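Local coordinates for protein sialyltransferase 0160 (Photobacterium damselae, PDB 4R84) that probably transfers sialic acid from CMP-N-acetylneuraminic acid to the 6-position of galactosides (alpha-2,6 linkage), working as a GT-B glycosyltransferase, at residues T68-E73 with F81-P86; L120-D125 with A185-Y190; Q133-I138 with L337-F342; N211-I216 with Y282-L287. All blocks are in the same frame, centred on the assembly; numbering follows the deposited sequence.

Interaction 1. Residues T68-E73 with F81-P86; sequences TPILNE and FDFVAP
Ile70 N and Leu71 N both hydrogen-bond to Gln64 OE1, so a single amide oxygen on strand 59-66 grips two successive residues of the 68-73 loop; Thr68 O takes the NE2 end of the same amide. The loop is thereby fastened over one side of a small beta-sandwich, consistent with the PKD-like, immunoglobulin-type domain near the start of the chain. Strand 81-84, paired with strand 45-48, and Pro86 just after it supply the other side, and the contact across is entirely apolar.

Two aliphatic side chains of the loop do the touching. In Ile70 the longer branch runs anti to the backbone N (chi1 -161°), which carries CD1 across to Phe83 and Pro86: it lies 3.9 Å from Phe83 CE1 and 4.0 Å from Pro86 CD. The CG2 branch of Ile70 also settles beside Phe83, 4.1 Å from its CE1, so both methyls reach this ring atom from the same side. Phe83 crosses Ile70 at about a right angle and also meets the ring of Tyr94 edge-to-face.

Further along, Leu71 crosses Phe81, again nearly perpendicular. The CZ end of Phe81 meets a methyl closely: Leu71 CD1 sits 3.3 Å from Phe81 CZ, tight for two carbons, and 3.6 Å from CE2 of the same ring.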
loop_
_atom_site.group_PDB
_atom_site.type_symbol
_atom_site.label_atom_id
_atom_site.label_comp_id
_atom_site.label_asym_id
_atom_site.label_seq_id
_atom_site.Cartn_x
_atom_site.Cartn_y
_atom_site.Cartn_z
ATOM N N THR A 68 2.173 -36.129 13.580
ATOM C CA THR A 68 1.395 -36.855 14.582
ATOM C C THR A 68 0.293 -37.704 13.944
ATOM O O THR A 68 -0.437 -37.231 13.076
ATOM C CB THR A 68 0.793 -35.862 15.585
ATOM O OG1 THR A 68 1.857 -35.115 16.182
ATOM C CG2 THR A 68 0.023 -36.571 16.679
ATOM N N PRO A 69 0.193 -38.986 14.338
ATOM C CA PRO A 69 -0.829 -39.833 13.718
ATOM C C PRO A 69 -2.235 -39.245 13.790
ATOM O O PRO A 69 -2.687 -38.842 14.859
ATOM C CB PRO A 69 -0.745 -41.136 14.533
ATOM C CG PRO A 69 0.676 -41.168 15.005
ATOM C CD PRO A 69 1.043 -39.735 15.281
ATOM N N ILE A 70 -2.906 -39.175 12.643
ATOM C CA ILE A 70 -4.206 -38.526 12.566
ATOM C C ILE A 70 -5.119 -39.212 11.547
ATOM O O ILE A 70 -6.333 -38.986 11.528
ATOM C CB ILE A 70 -4.048 -37.019 12.203
ATOM C CG1 ILE A 70 -5.307 -36.231 12.571
ATOM C CG2 ILE A 70 -3.716 -36.864 10.741
ATOM C CD1 ILE A 70 -5.147 -34.711 12.402
ATOM N N LEU A 71 -4.542 -40.082 10.724
ATOM C CA LEU A 71 -5.319 -40.770 9.707
ATOM C C LEU A 71 -6.219 -41.787 10.385
ATOM O O LEU A 71 -5.728 -42.624 11.135
ATOM C CB LEU A 71 -4.405 -41.462 8.689
ATOM C CG LEU A 71 -5.096 -42.050 7.454
ATOM C CD1 LEU A 71 -5.801 -40.967 6.674
ATOM C CD2 LEU A 71 -4.109 -42.797 6.565
ATOM N N ASN A 72 -7.524 -41.709 10.121
ATOM C CA ASN A 72 -8.476 -42.692 10.638
ATOM C C ASN A 72 -8.380 -43.987 9.840
ATOM O O ASN A 72 -8.157 -43.962 8.632
ATOM C CB ASN A 72 -9.912 -42.166 10.563
ATOM C CG ASN A 72 -10.161 -40.997 11.490
ATOM O OD1 ASN A 72 -9.806 -41.034 12.668
ATOM N ND2 ASN A 72 -10.796 -39.957 10.966
ATOM N N GLU A 73 -8.572 -45.119 10.506
ATOM C CA GLU A 73 -8.469 -46.407 9.830
ATOM C C GLU A 73 -9.378 -46.530 8.615
ATOM O O GLU A 73 -8.957 -47.021 7.565
ATOM C CB GLU A 73 -8.768 -47.544 10.814
ATOM C CG GLU A 73 -8.320 -48.928 10.339
ATOM C CD GLU A 73 -6.820 -49.043 10.121
ATOM O OE1 GLU A 73 -6.056 -48.250 10.711
ATOM O OE2 GLU A 73 -6.407 -49.931 9.345
ATOM N N PHE A 81 -11.132 -37.979 1.352
ATOM C CA PHE A 81 -11.614 -37.832 2.720
ATOM C C PHE A 81 -11.167 -36.508 3.300
ATOM O O PHE A 81 -10.283 -35.838 2.755
ATOM C CB PHE A 81 -11.138 -38.975 3.624
ATOM C CG PHE A 81 -9.656 -39.015 3.828
ATOM C CD1 PHE A 81 -8.835 -39.658 2.913
ATOM C CD2 PHE A 81 -9.076 -38.381 4.918
ATOM C CE1 PHE A 81 -7.466 -39.686 3.091
ATOM C CE2 PHE A 81 -7.711 -38.404 5.104
ATOM C CZ PHE A 81 -6.901 -39.063 4.181
ATOM N N ASP A 82 -11.774 -36.140 4.421
ATOM C CA ASP A 82 -11.490 -34.837 5.013
ATOM C C ASP A 82 -10.415 -34.881 6.084
ATOM O O ASP A 82 -10.445 -35.713 6.990
ATOM C CB ASP A 82 -12.758 -34.235 5.623
ATOM C CG ASP A 82 -13.730 -33.710 4.580
ATOM O OD1 ASP A 82 -13.372 -33.634 3.382
ATOM O OD2 ASP A 82 -14.860 -33.345 4.973
ATOM N N PHE A 83 -9.466 -33.959 5.952
ATOM C CA PHE A 83 -8.495 -33.643 6.983
ATOM C C PHE A 83 -9.003 -32.395 7.700
ATOM O O PHE A 83 -9.152 -31.336 7.077
ATOM C CB PHE A 83 -7.112 -33.406 6.356
ATOM C CG PHE A 83 -6.059 -32.897 7.311
ATOM C CD1 PHE A 83 -5.235 -33.778 7.993
ATOM C CD2 PHE A 83 -5.853 -31.525 7.482
ATOM C CE1 PHE A 83 -4.247 -33.305 8.851
ATOM C CE2 PHE A 83 -4.876 -31.047 8.345
ATOM C CZ PHE A 83 -4.067 -31.935 9.022
ATOM N N VAL A 84 -9.290 -32.526 8.994
ATOM C CA VAL A 84 -9.655 -31.375 9.818
ATOM C C VAL A 84 -8.451 -30.941 10.633
ATOM O O VAL A 84 -7.947 -31.713 11.450
ATOM C CB VAL A 84 -10.810 -31.685 10.777
ATOM C CG1 VAL A 84 -11.174 -30.437 11.593
ATOM C CG2 VAL A 84 -12.014 -32.207 10.007
ATOM N N ALA A 85 -7.959 -29.729 10.384
ATOM C CA ALA A 85 -6.768 -29.244 11.071
ATOM C C ALA A 85 -7.001 -29.069 12.564
ATOM O O ALA A 85 -7.899 -28.334 12.976
ATOM C CB ALA A 85 -6.294 -27.915 10.458
ATOM N N PRO A 86 -6.172 -29.725 13.386
ATOM C CA PRO A 86 -6.260 -29.602 14.843
ATOM C C PRO A 86 -5.749 -28.263 15.338
ATOM O O PRO A 86 -5.060 -27.549 14.582
ATOM C CB PRO A 86 -5.358 -30.733 15.347
ATOM C CG PRO A 86 -4.399 -30.960 14.248
ATOM C CD PRO A 86 -5.156 -30.710 12.977
#

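Interaction 2. Residues L120-D125 with A185-Y190; sequences LEVYID and AAIDEY
This is a helix-on-sheet contact in the Rossmann-like N-terminal half of the GT-B fold: Leu120 and Val122, on strand 106-125, face Ile187 and Tyr190 of helix 181-192. The short segments run almost exactly antiparallel, at 175° with axes 11.0 Å apart, as expected for a helix that crosses back over the parallel part of the sheet before strand 197-204.

Val122 and Ile187 meet tip to tip. Ile187 CD1 sits against both branches of Val122, 4.0 Å from CG1 and the same from CG2. Leu120 serves two partners: its CD2 packs 4.1 Å from Ile187 CG2, while its CB approaches Tyr190 CE2 at 4.1 Å.

Alternate residues point to the sheet's other side, where Tyr123 stacks on Tyr202 and touches helix 129-144. There Tyr123 OH donates to Glu121 OE1 (2.6 Å), an oxygen also bridged to Arg150. Back on the helix side, Leu120 CD1 lies over one face of the Tyr190 ring, 4.2 Å above its plane and displaced toward the rim.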
loop_
_atom_site.group_PDB
_atom_site.type_symbol
_atom_site.label_atom_id
_atom_site.label_comp_id
_atom_site.label_asym_id
_atom_site.label_seq_id
_atom_site.Cartn_x
_atom_site.Cartn_y
_atom_site.Cartn_z
ATOM N N LEU A 120 -4.626 -12.617 10.868
ATOM C CA LEU A 120 -5.445 -11.417 10.820
ATOM C C LEU A 120 -4.608 -10.328 10.165
ATOM O O LEU A 120 -3.509 -10.037 10.638
ATOM C CB LEU A 120 -5.892 -10.985 12.220
ATOM C CG LEU A 120 -6.634 -9.654 12.293
ATOM C CD1 LEU A 120 -8.011 -9.772 11.634
ATOM C CD2 LEU A 120 -6.739 -9.169 13.727
ATOM N N GLU A 121 -5.122 -9.751 9.080
ATOM C CA GLU A 121 -4.446 -8.650 8.400
ATOM C C GLU A 121 -5.056 -7.337 8.870
ATOM O O GLU A 121 -6.272 -7.168 8.811
ATOM C CB GLU A 121 -4.570 -8.782 6.880
ATOM C CG GLU A 121 -4.080 -10.115 6.313
ATOM C CD GLU A 121 -4.445 -10.282 4.852
ATOM O OE1 GLU A 121 -4.760 -9.260 4.181
ATOM O OE2 GLU A 121 -4.419 -11.436 4.371
ATOM N N VAL A 122 -4.210 -6.403 9.319
ATOM C CA VAL A 122 -4.718 -5.144 9.893
ATOM C C VAL A 122 -4.176 -3.985 9.081
ATOM O O VAL A 122 -2.969 -3.873 8.921
ATOM C CB VAL A 122 -4.307 -5.007 11.367
ATOM C CG1 VAL A 122 -4.820 -3.683 11.987
ATOM C CG2 VAL A 122 -4.869 -6.198 12.162
ATOM N N TYR A 123 -5.084 -3.146 8.571
ATOM C CA TYR A 123 -4.742 -2.055 7.657
ATOM C C TYR A 123 -5.138 -0.723 8.263
ATOM O O TYR A 123 -6.279 -0.552 8.654
ATOM C CB TYR A 123 -5.460 -2.252 6.313
ATOM C CG TYR A 123 -5.039 -3.500 5.587
ATOM C CD1 TYR A 123 -5.620 -4.746 5.884
ATOM C CD2 TYR A 123 -4.064 -3.446 4.627
ATOM C CE1 TYR A 123 -5.215 -5.898 5.208
ATOM C CE2 TYR A 123 -3.653 -4.569 3.948
ATOM C CZ TYR A 123 -4.225 -5.802 4.260
ATOM O OH TYR A 123 -3.810 -6.915 3.573
ATOM N N ILE A 124 -4.189 0.216 8.350
ATOM C CA ILE A 124 -4.466 1.516 8.956
ATOM C C ILE A 124 -3.798 2.617 8.155
ATOM O O ILE A 124 -2.582 2.578 7.972
ATOM C CB ILE A 124 -3.962 1.597 10.399
ATOM C CG1 ILE A 124 -4.465 0.409 11.220
ATOM C CG2 ILE A 124 -4.411 2.928 11.052
ATOM C CD1 ILE A 124 -3.635 0.151 12.450
ATOM N N ASP A 125 -4.574 3.583 7.674
ATOM C CA ASP A 125 -3.981 4.710 6.940
ATOM C C ASP A 125 -4.941 5.873 6.861
ATOM O O ASP A 125 -6.148 5.687 6.758
ATOM C CB ASP A 125 -3.581 4.307 5.527
ATOM C CG ASP A 125 -2.927 5.452 4.759
ATOM O OD1 ASP A 125 -2.097 6.170 5.352
ATOM O OD2 ASP A 125 -3.239 5.617 3.567
ATOM N N ALA A 185 -9.898 -2.923 20.391
ATOM C CA ALA A 185 -10.752 -3.885 21.090
ATOM C C ALA A 185 -11.178 -5.036 20.173
ATOM O O ALA A 185 -11.290 -6.187 20.622
ATOM C CB ALA A 185 -11.988 -3.177 21.676
ATOM N N ALA A 186 -11.446 -4.727 18.906
ATOM C CA ALA A 186 -11.851 -5.750 17.938
ATOM C C ALA A 186 -10.713 -6.749 17.721
ATOM O O ALA A 186 -10.942 -7.953 17.616
ATOM C CB ALA A 186 -12.273 -5.119 16.613
ATOM N N ILE A 187 -9.484 -6.257 17.665
ATOM C CA ILE A 187 -8.328 -7.154 17.507
ATOM C C ILE A 187 -8.147 -8.016 18.759
ATOM O O ILE A 187 -7.891 -9.219 18.678
ATOM C CB ILE A 187 -7.049 -6.359 17.220
ATOM C CG1 ILE A 187 -7.195 -5.646 15.872
ATOM C CG2 ILE A 187 -5.828 -7.295 17.218
ATOM C CD1 ILE A 187 -6.153 -4.566 15.615
ATOM N N ASP A 188 -8.300 -7.397 19.922
ATOM C CA ASP A 188 -8.198 -8.119 21.183
ATOM C C ASP A 188 -9.219 -9.246 21.266
ATOM O O ASP A 188 -8.874 -10.365 21.612
ATOM C CB ASP A 188 -8.391 -7.173 22.365
ATOM C CG ASP A 188 -8.182 -7.871 23.687
ATOM O OD1 ASP A 188 -7.012 -8.171 24.015
ATOM O OD2 ASP A 188 -9.186 -8.140 24.375
ATOM N N GLU A 189 -10.457 -8.956 20.885
ATOM C CA GLU A 189 -11.516 -9.962 20.892
ATOM C C GLU A 189 -11.227 -11.081 19.892
ATOM O O GLU A 189 -11.451 -12.264 20.166
ATOM C CB GLU A 189 -12.852 -9.316 20.539
ATOM C CG GLU A 189 -14.040 -10.234 20.698
ATOM C CD GLU A 189 -15.336 -9.565 20.287
ATOM O OE1 GLU A 189 -15.304 -8.795 19.303
ATOM O OE2 GLU A 189 -16.365 -9.765 20.975
ATOM N N TYR A 190 -10.730 -10.693 18.721
ATOM C CA TYR A 190 -10.433 -11.664 17.680
ATOM C C TYR A 190 -9.343 -12.605 18.159
ATOM O O TYR A 190 -9.459 -13.814 17.988
ATOM C CB TYR A 190 -10.015 -10.971 16.376
ATOM C CG TYR A 190 -10.006 -11.905 15.181
ATOM C CD1 TYR A 190 -11.177 -12.151 14.468
ATOM C CD2 TYR A 190 -8.826 -12.533 14.759
ATOM C CE1 TYR A 190 -11.198 -13.012 13.382
ATOM C CE2 TYR A 190 -8.830 -13.397 13.663
ATOM C CZ TYR A 190 -10.020 -13.627 12.983
ATOM O OH TYR A 190 -10.041 -14.468 11.908
#

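Interaction 3. Residues Q133-I138 with L337-F342; sequences QQLIHI and LDIVGF
Leu135 spreads its two methyls against the neighbouring helix: both reach Ile339, and CD2 touches Val340 too. With CG anti to the backbone N, chi1 of 178° turns the fork toward Ile339, and the two side chains meet obliquely, branch against branch. Leu135 CD1 comes 3.9 Å from Ile339 CD1, at the end of the longer branch, whereas Leu135 CD2 lies 3.7 Å from Ile339 CG2. For the same CD2 of Leu135, Val340 CG1 is 3.9 Å away, so that this one methyl touches two consecutive residues. Leu135 also touches Trp154 of strand 149-154.

Helix 129-144 is the first helix after strand 106-125 in the Rossmann-like N-terminal domain, packed against strands 106-125 and 149-154; helix 330-340 meets it through Leu135. That second helix ends directly beyond the contact in a Schellman motif. Gly341, with positive phi (77°), is its C-prime residue. Phe342 N bonds back to Leu337 O at 3.0 Å, and a weak bond runs from Gly341 N to Asp338 O. Phe342 packs on Val435 and Leu436 of helix 434-438, and Asp338 OD2 takes a hydrogen bond from Asn163 ND2.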
loop_
_atom_site.group_PDB
_atom_site.type_symbol
_atom_site.label_atom_id
_atom_site.label_comp_id
_atom_site.label_asym_id
_atom_site.label_seq_id
_atom_site.Cartn_x
_atom_site.Cartn_y
_atom_site.Cartn_z
ATOM N N GLN A 133 -1.971 1.125 -2.234
ATOM C CA GLN A 133 -1.054 -0.018 -2.298
ATOM C C GLN A 133 -1.632 -1.193 -1.534
ATOM O O GLN A 133 -1.588 -2.333 -1.992
ATOM C CB GLN A 133 0.300 0.342 -1.708
ATOM C CG GLN A 133 1.102 1.300 -2.572
ATOM C CD GLN A 133 1.898 0.603 -3.662
ATOM O OE1 GLN A 133 2.338 -0.540 -3.502
ATOM N NE2 GLN A 133 2.103 1.298 -4.780
ATOM N N GLN A 134 -2.181 -0.892 -0.370
ATOM C CA GLN A 134 -2.767 -1.922 0.478
ATOM C C GLN A 134 -3.979 -2.545 -0.198
ATOM O O GLN A 134 -4.191 -3.748 -0.097
ATOM C CB GLN A 134 -3.128 -1.322 1.835
ATOM C CG GLN A 134 -1.890 -0.983 2.690
ATOM C CD GLN A 134 -2.224 -0.078 3.848
ATOM O OE1 GLN A 134 -3.374 0.009 4.262
ATOM N NE2 GLN A 134 -1.216 0.630 4.364
ATOM N N LEU A 135 -4.776 -1.736 -0.899
ATOM C CA LEU A 135 -5.957 -2.267 -1.568
ATOM C C LEU A 135 -5.562 -3.284 -2.642
ATOM O O LEU A 135 -6.210 -4.324 -2.784
ATOM C CB LEU A 135 -6.796 -1.150 -2.189
ATOM C CG LEU A 135 -8.036 -1.613 -2.948
ATOM C CD1 LEU A 135 -8.953 -2.485 -2.069
ATOM C CD2 LEU A 135 -8.787 -0.379 -3.455
ATOM N N ILE A 136 -4.508 -2.990 -3.396
ATOM C CA ILE A 136 -4.026 -3.951 -4.385
ATOM C C ILE A 136 -3.606 -5.241 -3.695
ATOM O O ILE A 136 -3.967 -6.347 -4.125
ATOM C CB ILE A 136 -2.827 -3.405 -5.178
ATOM C CG1 ILE A 136 -3.221 -2.146 -5.959
ATOM C CG2 ILE A 136 -2.256 -4.516 -6.086
ATOM C CD1 ILE A 136 -4.039 -2.413 -7.183
ATOM N N HIS A 137 -2.898 -5.100 -2.581
ATOM C CA HIS A 137 -2.438 -6.280 -1.861
ATOM C C HIS A 137 -3.617 -7.121 -1.362
ATOM O O HIS A 137 -3.592 -8.362 -1.450
ATOM C CB HIS A 137 -1.552 -5.886 -0.682
ATOM C CG HIS A 137 -1.131 -7.058 0.147
ATOM N ND1 HIS A 137 -0.067 -7.865 -0.196
ATOM C CD2 HIS A 137 -1.670 -7.598 1.268
ATOM C CE1 HIS A 137 0.053 -8.832 0.700
ATOM N NE2 HIS A 137 -0.908 -8.691 1.597
ATOM N N ILE A 138 -4.644 -6.445 -0.846
ATOM C CA ILE A 138 -5.852 -7.111 -0.350
ATOM C C ILE A 138 -6.541 -7.891 -1.464
ATOM O O ILE A 138 -6.984 -9.026 -1.270
ATOM C CB ILE A 138 -6.836 -6.083 0.271
ATOM C CG1 ILE A 138 -6.309 -5.629 1.635
ATOM C CG2 ILE A 138 -8.235 -6.669 0.421
ATOM C CD1 ILE A 138 -7.102 -4.499 2.312
ATOM N N LEU A 337 -10.976 -0.401 -9.283
ATOM C CA LEU A 337 -11.487 0.843 -9.861
ATOM C C LEU A 337 -12.792 1.297 -9.223
ATOM O O LEU A 337 -13.013 2.492 -9.019
ATOM C CB LEU A 337 -11.683 0.679 -11.371
ATOM C CG LEU A 337 -10.380 0.545 -12.154
ATOM C CD1 LEU A 337 -10.670 0.123 -13.596
ATOM C CD2 LEU A 337 -9.601 1.888 -12.110
ATOM N N ASP A 338 -13.666 0.336 -8.927
ATOM C CA ASP A 338 -14.951 0.623 -8.307
ATOM C C ASP A 338 -14.783 1.195 -6.914
ATOM O O ASP A 338 -15.411 2.189 -6.553
ATOM C CB ASP A 338 -15.802 -0.648 -8.258
ATOM C CG ASP A 338 -17.174 -0.403 -7.658
ATOM O OD1 ASP A 338 -18.001 0.277 -8.302
ATOM O OD2 ASP A 338 -17.429 -0.906 -6.544
ATOM N N ILE A 339 -13.918 0.565 -6.132
ATOM C CA ILE A 339 -13.660 1.021 -4.782
ATOM C C ILE A 339 -13.056 2.435 -4.770
ATOM O O ILE A 339 -13.489 3.288 -3.989
ATOM C CB ILE A 339 -12.739 0.040 -4.066
ATOM C CG1 ILE A 339 -13.528 -1.255 -3.807
ATOM C CG2 ILE A 339 -12.229 0.631 -2.770
ATOM C CD1 ILE A 339 -12.667 -2.421 -3.354
ATOM N N VAL A 340 -12.075 2.692 -5.629
ATOM C CA VAL A 340 -11.422 4.017 -5.609
ATOM C C VAL A 340 -12.215 5.076 -6.383
ATOM O O VAL A 340 -11.848 6.250 -6.369
ATOM C CB VAL A 340 -9.977 3.992 -6.177
ATOM C CG1 VAL A 340 -9.150 2.939 -5.460
ATOM C CG2 VAL A 340 -9.960 3.784 -7.692
ATOM N N GLY A 341 -13.281 4.656 -7.058
ATOM C CA GLY A 341 -14.196 5.580 -7.713
ATOM C C GLY A 341 -13.691 6.169 -9.019
ATOM O O GLY A 341 -14.021 7.310 -9.355
ATOM N N PHE A 342 -12.914 5.386 -9.764
ATOM C CA PHE A 342 -12.262 5.878 -10.975
ATOM C C PHE A 342 -12.784 5.183 -12.224
ATOM O O PHE A 342 -12.660 3.976 -12.359
ATOM C CB PHE A 342 -10.746 5.697 -10.867
ATOM C CG PHE A 342 -9.979 6.094 -12.120
ATOM C CD1 PHE A 342 -10.342 7.219 -12.868
ATOM C CD2 PHE A 342 -8.871 5.357 -12.526
ATOM C CE1 PHE A 342 -9.624 7.580 -14.008
ATOM C CE2 PHE A 342 -8.139 5.722 -13.662
ATOM C CZ PHE A 342 -8.519 6.839 -14.400
#

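Interaction 4. Residues N211-I216 with Y282-L287; sequences NLPPII and YNWHKL
Leu212, Pro213 and Ile216 all converge on the six-membered end of Trp284, and the apolar contacts differ in their angle of approach. Leu212 comes over a face of the indole with CD1, while its CB lies 3.9 Å from Trp284 CH2. Ile216 and Trp284 reach toward each other from opposite directions, and Ile216 CD1 meets the rim close to the ring plane, 3.6 Å from Trp284 CZ3. Pro213 CD closes in at a slant, 4.1 Å from Trp284 CH2. Leu267 of helix 252-267 touches both Pro213 and Trp284, adding to the buried surroundings.

The polar bonds lie to either end of this cluster. Trp284 NE1 hydrogen-bonds to Asn280 O, which helps hold the ring's rotation. On the other segment Leu212 O accepts two backbone bonds, from Ile215 N and Ile216 N, each 2.9 Å, and so closes a turn that contains the two prolines. Helix 213-219 belongs to the beta-alpha-beta crossover between parallel strands 197-204 and 225-233, a unit of the Rossmann-like fold.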
loop_
_atom_site.group_PDB
_atom_site.type_symbol
_atom_site.label_atom_id
_atom_site.label_comp_id
_atom_site.label_asym_id
_atom_site.label_seq_id
_atom_site.Cartn_x
_atom_site.Cartn_y
_atom_site.Cartn_z
ATOM N N ASN A 211 0.230 4.417 15.160
ATOM C CA ASN A 211 -0.772 3.406 14.812
ATOM C C ASN A 211 -0.566 2.010 15.384
ATOM O O ASN A 211 -1.544 1.344 15.727
ATOM C CB ASN A 211 -0.883 3.276 13.285
ATOM C CG ASN A 211 -1.554 4.481 12.637
ATOM O OD1 ASN A 211 -2.331 5.203 13.272
ATOM N ND2 ASN A 211 -1.250 4.701 11.358
ATOM N N LEU A 212 0.679 1.543 15.475
ATOM C CA LEU A 212 0.896 0.142 15.870
ATOM C C LEU A 212 1.048 -0.100 17.382
ATOM O O LEU A 212 0.508 -1.089 17.892
ATOM C CB LEU A 212 2.116 -0.435 15.141
ATOM C CG LEU A 212 2.016 -0.415 13.605
ATOM C CD1 LEU A 212 3.125 -1.256 12.968
ATOM C CD2 LEU A 212 0.656 -0.915 13.127
ATOM N N PRO A 213 1.770 0.777 18.108
ATOM C CA PRO A 213 1.882 0.475 19.545
ATOM C C PRO A 213 0.555 0.283 20.307
ATOM O O PRO A 213 0.558 -0.529 21.230
ATOM C CB PRO A 213 2.655 1.679 20.094
ATOM C CG PRO A 213 3.492 2.125 18.945
ATOM C CD PRO A 213 2.614 1.929 17.731
ATOM N N PRO A 214 -0.534 1.009 19.960
ATOM C CA PRO A 214 -1.781 0.763 20.695
ATOM C C PRO A 214 -2.342 -0.636 20.534
ATOM O O PRO A 214 -3.137 -1.065 21.373
ATOM C CB PRO A 214 -2.747 1.780 20.096
ATOM C CG PRO A 214 -1.872 2.882 19.623
ATOM C CD PRO A 214 -0.656 2.202 19.102
ATOM N N ILE A 215 -1.954 -1.327 19.461
ATOM C CA ILE A 215 -2.395 -2.691 19.247
ATOM C C ILE A 215 -1.367 -3.672 19.819
ATOM O O ILE A 215 -1.720 -4.669 20.476
ATOM C CB ILE A 215 -2.603 -2.994 17.748
ATOM C CG1 ILE A 215 -3.648 -2.044 17.152
ATOM C CG2 ILE A 215 -3.020 -4.466 17.568
ATOM C CD1 ILE A 215 -3.685 -2.055 15.605
ATOM N N ILE A 216 -0.089 -3.396 19.560
ATOM C CA ILE A 216 0.980 -4.294 20.003
ATOM C C ILE A 216 1.095 -4.381 21.529
ATOM O O ILE A 216 1.262 -5.470 22.070
ATOM C CB ILE A 216 2.326 -3.871 19.420
ATOM C CG1 ILE A 216 2.321 -4.120 17.908
ATOM C CG2 ILE A 216 3.473 -4.638 20.098
ATOM C CD1 ILE A 216 3.563 -3.658 17.202
ATOM N N TYR A 282 12.142 4.084 11.877
ATOM C CA TYR A 282 13.001 3.219 11.080
ATOM C C TYR A 282 13.747 2.179 11.912
ATOM O O TYR A 282 14.817 1.712 11.523
ATOM C CB TYR A 282 14.001 4.054 10.267
ATOM C CG TYR A 282 13.347 4.810 9.136
ATOM C CD1 TYR A 282 12.710 4.138 8.101
ATOM C CD2 TYR A 282 13.376 6.196 9.101
ATOM C CE1 TYR A 282 12.107 4.828 7.065
ATOM C CE2 TYR A 282 12.777 6.900 8.069
ATOM C CZ TYR A 282 12.153 6.221 7.056
ATOM O OH TYR A 282 11.560 6.924 6.036
ATOM N N ASN A 283 13.170 1.807 13.049
ATOM C CA ASN A 283 13.712 0.715 13.864
ATOM C C ASN A 283 12.820 -0.522 13.919
ATOM O O ASN A 283 13.122 -1.471 14.644
ATOM C CB ASN A 283 13.957 1.187 15.291
ATOM C CG ASN A 283 15.326 1.782 15.478
ATOM O OD1 ASN A 283 16.274 1.429 14.769
ATOM N ND2 ASN A 283 15.443 2.693 16.436
ATOM N N TRP A 284 11.711 -0.511 13.192
ATOM C CA TRP A 284 10.766 -1.624 13.301
ATOM C C TRP A 284 11.359 -2.924 12.773
ATOM O O TRP A 284 11.039 -3.998 13.287
ATOM C CB TRP A 284 9.461 -1.287 12.591
ATOM C CG TRP A 284 8.701 -0.254 13.386
ATOM C CD1 TRP A 284 8.817 1.104 13.294
ATOM C CD2 TRP A 284 7.738 -0.507 14.410
ATOM N NE1 TRP A 284 7.982 1.709 14.204
ATOM C CE2 TRP A 284 7.313 0.735 14.908
ATOM C CE3 TRP A 284 7.198 -1.676 14.971
ATOM C CZ2 TRP A 284 6.358 0.853 15.923
ATOM C CZ3 TRP A 284 6.254 -1.561 15.980
ATOM C CH2 TRP A 284 5.842 -0.304 16.444
ATOM N N HIS A 285 12.244 -2.827 11.783
ATOM C CA HIS A 285 12.853 -4.027 11.197
ATOM C C HIS A 285 13.840 -4.722 12.146
ATOM O O HIS A 285 14.243 -5.857 11.900
ATOM C CB HIS A 285 13.553 -3.671 9.887
ATOM C CG HIS A 285 14.764 -2.815 10.068
ATOM N ND1 HIS A 285 14.703 -1.555 10.623
ATOM C CD2 HIS A 285 16.066 -3.033 9.766
ATOM C CE1 HIS A 285 15.918 -1.036 10.665
ATOM N NE2 HIS A 285 16.763 -1.913 10.149
ATOM N N LYS A 286 14.210 -4.042 13.230
ATOM C CA LYS A 286 15.084 -4.608 14.265
ATOM C C LYS A 286 14.302 -5.489 15.223
ATOM O O LYS A 286 14.876 -6.267 15.986
ATOM C CB LYS A 286 15.777 -3.490 15.058
ATOM C CG LYS A 286 16.761 -2.614 14.291
ATOM C CD LYS A 286 18.083 -3.322 14.046
ATOM C CE LYS A 286 18.145 -3.999 12.701
ATOM N NZ LYS A 286 19.458 -4.684 12.517
ATOM N N LEU A 287 12.987 -5.354 15.200
ATOM C CA LEU A 287 12.143 -6.060 16.162
ATOM C C LEU A 287 11.140 -7.019 15.537
ATOM O O LEU A 287 10.717 -7.994 16.177
ATOM C CB LEU A 287 11.398 -5.045 17.032
ATOM C CG LEU A 287 12.300 -4.097 17.826
ATOM C CD1 LEU A 287 11.474 -3.064 18.583
ATOM C CD2 LEU A 287 13.192 -4.862 18.782
#

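Interactions 2, 3 and 4 share the Rossmann-like N-terminal half of the GT-B fold, while interaction 1 stands apart in the PKD-like domain, its centre about 31 Å from that of interaction 2; strand 106-125 runs from the PKD-like domain into the Rossmann-like half. The segment 120-125 is the hub. On one side of the sheet Tyr123 CZ packs 3.4 Å from Ile138 CG1, joining interactions 2 and 3. On the other, Ile187 CD1 meets Ile215 CD1 at 3.5 Å, tying interaction 2 to interaction 4. Interactions 3 and 4 do not touch, with nearest atoms about 8 Å apart. Towards the donor analogue, the Val340 side chain of interaction 3 lies about 11 Å from the bound CMP-3-fluoro-sialic acid.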